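Local coordinates for protein metagenomic carboxyl esterase MGS0156 (Uncultured organism, PDB 5D8M) that probably hydrolyses carboxylic ester bonds, in the manner of a carboxyl esterase, at residues 36-39 against 40-44; 327-330 against 331-335. One frame throughout, in Å; residues are numbered along the deposited sequence.

Contact 1 (36-39 against 40-44); sequences RFRE and IMTAI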
ATOM      1  N   ARG A  36      18.304  -5.677  -2.714  1.00 20.31           N
ATOM      2  CA  ARG A  36      18.322  -6.408  -1.459  1.00 24.63           C
ATOM      3  C   ARG A  36      16.924  -6.967  -1.156  1.00 23.07           C
ATOM      4  O   ARG A  36      16.784  -8.095  -0.669  1.00 17.01           O
ATOM      5  CB  ARG A  36      18.822  -5.517  -0.317  1.00 22.41           C
ATOM      6  CG  ARG A  36      18.887  -6.210   1.060  1.00 19.05           C
ATOM      7  CD  ARG A  36      19.725  -7.477   1.045  1.00 18.99           C
ATOM      8  NE  ARG A  36      19.803  -8.077   2.375  1.00 19.70           N
ATOM      9  CZ  ARG A  36      20.401  -9.234   2.650  1.00 25.20           C
ATOM     10  NH1 ARG A  36      20.984  -9.935   1.682  1.00 23.61           N
ATOM     11  NH2 ARG A  36      20.432  -9.686   3.898  1.00 23.75           N
ATOM     12  N   PHE A  37      15.885  -6.208  -1.488  1.00 14.96           N
ATOM     13  CA  PHE A  37      14.541  -6.717  -1.240  1.00 14.31           C
ATOM     14  C   PHE A  37      14.256  -7.975  -2.086  1.00 15.27           C
ATOM     15  O   PHE A  37      13.705  -8.955  -1.562  1.00 14.29           O
ATOM     16  CB  PHE A  37      13.491  -5.633  -1.493  1.00 13.52           C
ATOM     17  CG  PHE A  37      12.093  -6.048  -1.102  1.00 14.55           C
ATOM     18  CD1 PHE A  37      11.690  -6.027   0.231  1.00 15.37           C
ATOM     19  CD2 PHE A  37      11.208  -6.507  -2.056  1.00 16.90           C
ATOM     20  CE1 PHE A  37      10.396  -6.431   0.598  1.00 14.61           C
ATOM     21  CE2 PHE A  37       9.913  -6.911  -1.705  1.00 12.51           C
ATOM     22  CZ  PHE A  37       9.510  -6.866  -0.376  1.00 14.80           C
ATOM     23  N   ARG A  38      14.637  -7.961  -3.370  1.00 16.20           N
ATOM     24  CA  ARG A  38      14.470  -9.156  -4.221  1.00 19.03           C
ATOM     25  C   ARG A  38      15.207 -10.363  -3.632  1.00 17.51           C
ATOM     26  O   ARG A  38      14.685 -11.482  -3.585  1.00 15.32           O
ATOM     27  CB  ARG A  38      14.975  -8.905  -5.655  1.00 19.10           C
ATOM     28  CG  ARG A  38      14.926 -10.161  -6.548  1.00 17.39           C
ATOM     29  CD  ARG A  38      15.453  -9.905  -7.982  1.00 18.21           C
ATOM     30  NE  ARG A  38      14.783  -8.762  -8.620  1.00 14.80           N
ATOM     31  CZ  ARG A  38      13.600  -8.803  -9.223  1.00 18.79           C
ATOM     32  NH1 ARG A  38      12.928  -9.941  -9.295  1.00 14.55           N
ATOM     33  NH2 ARG A  38      13.088  -7.696  -9.760  1.00 17.32           N
ATOM     34  N   GLU A  39      16.419 -10.108  -3.166  1.00 15.91           N
ATOM     35  CA  GLU A  39      17.252 -11.118  -2.557  1.00 16.86           C
ATOM     36  C   GLU A  39      16.577 -11.757  -1.337  1.00 16.77           C
ATOM     37  O   GLU A  39      16.545 -12.975  -1.199  1.00 17.19           O
ATOM     38  CB  GLU A  39      18.582 -10.475  -2.169  1.00 18.63           C
ATOM     39  CG  GLU A  39      19.687 -11.416  -1.718  1.00 24.35           C
ATOM     40  CD  GLU A  39      20.994 -10.664  -1.578  1.00 30.13           C
ATOM     41  OE1 GLU A  39      20.956  -9.413  -1.554  1.00 28.06           O
ATOM     42  OE2 GLU A  39      22.059 -11.310  -1.536  1.00 36.17           O
ATOM     43  N   ILE A  40      16.056 -10.918  -0.449  1.00 16.60           N
ATOM     44  CA  ILE A  40      15.357 -11.377   0.743  1.00 16.40           C
ATOM     45  C   ILE A  40      14.101 -12.166   0.382  1.00 15.88           C
ATOM     46  O   ILE A  40      13.892 -13.280   0.888  1.00 16.74           O
ATOM     47  CB  ILE A  40      14.989 -10.185   1.642  1.00 16.19           C
ATOM     48  CG1 ILE A  40      16.260  -9.651   2.313  1.00 17.58           C
ATOM     49  CG2 ILE A  40      13.941 -10.586   2.686  1.00 16.17           C
ATOM     50  CD1 ILE A  40      16.041  -8.358   3.112  1.00 18.56           C
HETATM   51  N   MSE A  41      13.273 -11.616  -0.504  1.00 15.11           N
HETATM   52  CA  MSE A  41      12.000 -12.273  -0.813  1.00 14.81           C
HETATM   53  C   MSE A  41      12.254 -13.602  -1.525  1.00 17.04           C
HETATM   54  O   MSE A  41      11.614 -14.619  -1.238  1.00 18.49           O
HETATM   55  CB  MSE A  41      11.099 -11.365  -1.651  1.00 14.08           C
HETATM   56  CG  MSE A  41       9.675 -11.876  -1.785  1.00 19.13           C
HETATM   57 SE   MSE A  41       8.479 -10.564  -2.597  0.58 17.40          SE
HETATM   58  CE  MSE A  41       6.912 -11.757  -2.805  1.00 13.69           C
ATOM     59  N   THR A  42      13.233 -13.605  -2.412  1.00 17.81           N
ATOM     60  CA  THR A  42      13.596 -14.803  -3.150  1.00 19.39           C
ATOM     61  C   THR A  42      14.096 -15.949  -2.237  1.00 21.67           C
ATOM     62  O   THR A  42      13.701 -17.109  -2.415  1.00 17.44           O
ATOM     63  CB  THR A  42      14.662 -14.453  -4.219  1.00 19.14           C
ATOM     64  OG1 THR A  42      14.084 -13.537  -5.165  1.00 19.56           O
ATOM     65  CG2 THR A  42      15.142 -15.698  -4.943  1.00 21.07           C
ATOM     66  N   ALA A  43      14.947 -15.615  -1.264  1.00 19.83           N
ATOM     67  CA  ALA A  43      15.453 -16.577  -0.281  1.00 20.93           C
ATOM     68  C   ALA A  43      14.343 -17.109   0.618  1.00 21.21           C
ATOM     69  O   ALA A  43      14.319 -18.301   0.940  1.00 18.65           O
ATOM     70  CB  ALA A  43      16.560 -15.939   0.573  1.00 19.35           C
ATOM     71  N   ILE A  44      13.418 -16.222   1.007  1.00 17.30           N
ATOM     72  CA  ILE A  44      12.272 -16.617   1.829  1.00 18.35           C
ATOM     73  C   ILE A  44      11.472 -17.711   1.131  1.00 17.93           C
ATOM     74  O   ILE A  44      11.122 -18.730   1.732  1.00 18.02           O
ATOM     75  CB  ILE A  44      11.360 -15.393   2.155  1.00 18.66           C
ATOM     76  CG1 ILE A  44      12.014 -14.552   3.262  1.00 16.86           C
ATOM     77  CG2 ILE A  44       9.957 -15.835   2.592  1.00 19.15           C
ATOM     78  CD1 ILE A  44      11.267 -13.287   3.594  1.00 16.36           C
TER
HETATM   79  O   HOH W   1      13.725 -12.849  -8.125  1.00 38.60           O

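Contact 2 (327-330 against 331-335); sequences LLEA and IARYV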
ATOM      1  N   LEU A 327       5.699 -11.768   0.603  1.00 14.68           N
ATOM      2  CA  LEU A 327       5.871 -10.322   0.474  1.00 10.74           C
ATOM      3  C   LEU A 327       5.917  -9.648   1.841  1.00  8.10           C
ATOM      4  O   LEU A 327       6.799  -8.831   2.082  1.00 13.08           O
ATOM      5  CB  LEU A 327       4.744  -9.696  -0.363  1.00  9.69           C
ATOM      6  CG  LEU A 327       4.880  -8.188  -0.668  1.00 12.86           C
ATOM      7  CD1 LEU A 327       5.978  -7.909  -1.731  1.00  8.91           C
ATOM      8  CD2 LEU A 327       3.526  -7.604  -1.140  1.00 11.48           C
ATOM      9  N   LEU A 328       4.965  -9.980   2.720  1.00  8.21           N
ATOM     10  CA  LEU A 328       4.895  -9.350   4.033  1.00 13.98           C
ATOM     11  C   LEU A 328       6.097  -9.755   4.902  1.00 14.57           C
ATOM     12  O   LEU A 328       6.655  -8.923   5.614  1.00 14.02           O
ATOM     13  CB  LEU A 328       3.594  -9.712   4.744  1.00  9.50           C
ATOM     14  CG  LEU A 328       3.281  -8.956   6.038  1.00 10.06           C
ATOM     15  CD1 LEU A 328       3.128  -7.454   5.744  1.00  9.89           C
ATOM     16  CD2 LEU A 328       2.006  -9.512   6.706  1.00  9.66           C
ATOM     17  N   GLU A 329       6.480 -11.032   4.854  1.00  9.74           N
ATOM     18  CA  GLU A 329       7.669 -11.463   5.554  1.00 14.90           C
ATOM     19  C   GLU A 329       8.938 -10.766   5.036  1.00 14.08           C
ATOM     20  O   GLU A 329       9.787 -10.348   5.831  1.00 15.23           O
ATOM     21  CB  GLU A 329       7.819 -12.988   5.468  1.00 15.91           C
ATOM     22  CG  GLU A 329       8.905 -13.502   6.404  1.00 14.13           C
ATOM     23  CD  GLU A 329       9.261 -14.971   6.188  1.00 18.96           C
ATOM     24  OE1 GLU A 329       8.378 -15.779   5.771  1.00 18.59           O
ATOM     25  OE2 GLU A 329      10.443 -15.321   6.426  1.00 16.66           O
ATOM     26  N   ALA A 330       9.071 -10.622   3.719  1.00 11.04           N
ATOM     27  CA  ALA A 330      10.212  -9.908   3.158  1.00 11.96           C
ATOM     28  C   ALA A 330      10.228  -8.449   3.624  1.00 13.39           C
ATOM     29  O   ALA A 330      11.287  -7.906   3.970  1.00 13.42           O
ATOM     30  CB  ALA A 330      10.203  -9.985   1.600  1.00 10.18           C
ATOM     31  N   ILE A 331       9.057  -7.820   3.633  1.00  9.74           N
ATOM     32  CA  ILE A 331       8.954  -6.454   4.134  1.00 12.46           C
ATOM     33  C   ILE A 331       9.475  -6.373   5.576  1.00 11.78           C
ATOM     34  O   ILE A 331      10.350  -5.553   5.858  1.00 13.05           O
ATOM     35  CB  ILE A 331       7.499  -5.941   4.076  1.00 11.52           C
ATOM     36  CG1 ILE A 331       7.068  -5.709   2.621  1.00 12.58           C
ATOM     37  CG2 ILE A 331       7.296  -4.686   4.967  1.00 11.73           C
ATOM     38  CD1 ILE A 331       5.553  -5.562   2.509  1.00 11.27           C
ATOM     39  N   ALA A 332       8.947  -7.220   6.461  1.00  9.33           N
ATOM     40  CA  ALA A 332       9.359  -7.244   7.867  1.00 13.93           C
ATOM     41  C   ALA A 332      10.859  -7.452   8.030  1.00 14.57           C
ATOM     42  O   ALA A 332      11.482  -6.805   8.858  1.00 16.95           O
ATOM     43  CB  ALA A 332       8.590  -8.348   8.651  1.00 10.72           C
ATOM     44  N   ARG A 333      11.425  -8.391   7.278  1.00 15.02           N
ATOM     45  CA  ARG A 333      12.843  -8.702   7.396  1.00 18.06           C
ATOM     46  C   ARG A 333      13.724  -7.588   6.829  1.00 16.20           C
ATOM     47  O   ARG A 333      14.789  -7.310   7.387  1.00 13.31           O
ATOM     48  CB  ARG A 333      13.172 -10.038   6.711  1.00 13.25           C
ATOM     49  CG  ARG A 333      12.551 -11.249   7.435  1.00 13.46           C
ATOM     50  CD  ARG A 333      13.267 -12.514   7.047  1.00 18.15           C
ATOM     51  NE  ARG A 333      12.570 -13.729   7.459  1.00 18.16           N
ATOM     52  CZ  ARG A 333      12.748 -14.342   8.623  1.00 19.95           C
ATOM     53  NH1 ARG A 333      13.598 -13.853   9.535  1.00 18.32           N
ATOM     54  NH2 ARG A 333      12.075 -15.454   8.870  1.00 17.71           N
ATOM     55  N   TYR A 334      13.285  -6.955   5.738  1.00 11.55           N
ATOM     56  CA  TYR A 334      14.044  -5.836   5.147  1.00 13.77           C
ATOM     57  C   TYR A 334      14.088  -4.678   6.138  1.00 14.00           C
ATOM     58  O   TYR A 334      15.151  -4.101   6.398  1.00 13.58           O
ATOM     59  CB  TYR A 334      13.429  -5.354   3.806  1.00 12.90           C
ATOM     60  CG  TYR A 334      14.279  -4.295   3.123  1.00 15.18           C
ATOM     61  CD1 TYR A 334      14.290  -2.970   3.581  1.00 12.20           C
ATOM     62  CD2 TYR A 334      15.080  -4.615   2.031  1.00 14.35           C
ATOM     63  CE1 TYR A 334      15.084  -2.007   2.979  1.00 15.40           C
ATOM     64  CE2 TYR A 334      15.873  -3.641   1.420  1.00 16.64           C
ATOM     65  CZ  TYR A 334      15.868  -2.345   1.904  1.00 15.02           C
ATOM     66  OH  TYR A 334      16.662  -1.388   1.325  1.00 15.94           O
ATOM     67  N   VAL A 335      12.932  -4.325   6.695  1.00 11.43           N
ATOM     68  CA  VAL A 335      12.875  -3.170   7.594  1.00 11.93           C
ATOM     69  C   VAL A 335      13.649  -3.436   8.886  1.00 15.94           C
ATOM     70  O   VAL A 335      14.434  -2.584   9.338  1.00 17.40           O
ATOM     71  CB  VAL A 335      11.408  -2.768   7.914  1.00 14.55           C
ATOM     72  CG1 VAL A 335      11.370  -1.615   8.915  1.00 12.18           C
ATOM     73  CG2 VAL A 335      10.698  -2.358   6.632  1.00 12.71           C
TER

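Contact 1 (36-39 against 40-44)
The guanidinium of R36 has I40 CG1 over one face, 3.8 Å above the plane and offset toward the rim. OE1 of E39 meets the same group at its edge, in plane. R36 NH1 and E39 OE1 form a salt bridge with a weak hydrogen bond, 3.3 Å long. Both residues have further partners: R36 NH2 pairs with E337, and the E39 carboxylate accepts from the backbone N of T74 and G75. The F37 ring meets the selenium of M41, a selenomethionine, obliquely. SE lies 5.1 Å from the ring centroid, 56° off its normal, a Met-aromatic contact.

On another side of the helix, T42 turns its hydroxyl back along the chain. OG1 lies beside the backbone N (chi1 -63°) and donates to R38 O at 2.7 Å. T42 N donates to the same oxygen from the opposite face of the carbonyl plane, so two bonds grip R38 O. One water, held at the edge of the R38 guanidinium by NH1, donates to T42 OG1. The R38 NE makes its salt bridge with E70. A valine in place of T42 would probably leave R38 O with its backbone donor alone and the water without this acceptor.

The i to i+4 bonds and the hydroxyl bonded to the carbonyl four residues back are typical of threonine within an alpha-helix, here helix 34-48.

Contact 2 (327-330 against 331-335)
The extended side chain of E329 lies alongside that of R333, one helical turn on, and both point the same way. The arginine approaches side-on. NE and NH2 both donate to one carboxylate oxygen, E329 OE2, and each bond from R333 to that oxygen is 2.9 Å long. OE2 lies in the guanidinium plane, at its edge. The carboxylate is turned 63° from that plane, so the two donors meet OE2 differently. NE meets the anti lone pair of OE2, while NH2 comes from above the carboxylate plane. Neither bond is straight, and the one from NH2 is the more bent, with an N-H...O angle of 142°. With CG beside its backbone N (chi1 -68°), R333 leans back toward E329, and its CG passes 3.3 Å from E329 O.

The other groups at this buried salt bridge also have partners. E329 OE1 is hydrogen-bonded to H48 NE2, and R333 NH1 donates to G81 O. D113 OD2 comes close to E329 OE1, with like charges, and R333 would probably offset part of this repulsion.

The apolar part of the contact is carried by I331. Its CD1 reaches back between two leucines, 4.2 Å from L327 CG and 4.5 Å from L328 CD1. I331 CG1 rests 3.2 Å from L327 O, the oxygen that accepts from I331 N. The regular i to i+4 bonds continue through Y334 N to A330 O.

Helix 324-338 is packed between the parallel sheet and helix 34-48. I331 and V335 rest on strand 178-184, L327 and Y334 touch strand 244-248, and A330 meets F37 and M41 of helix 34-48.

Contact 1 comes first along the chain, in helix 34-48, and contact 2 lies near the C-terminal end, in helix 324-338. Their centres are about 9 Å apart, and the two helices touch directly. I44 CD1 packs 3.5 Å from A330 N, and F37 CE1 lies 3.6 Å from I331 N. Contact 2 is the inner layer, set against the parallel sheet, whereas contact 1 lies farther from the chain's centre. Helix segment 36-44 thus packs over helix segment 327-335. Early and late parts of the chain are thereby joined on one flank of an alpha/beta domain, whose parallel sheet is consistent with an esterase of the alpha/beta-hydrolase type.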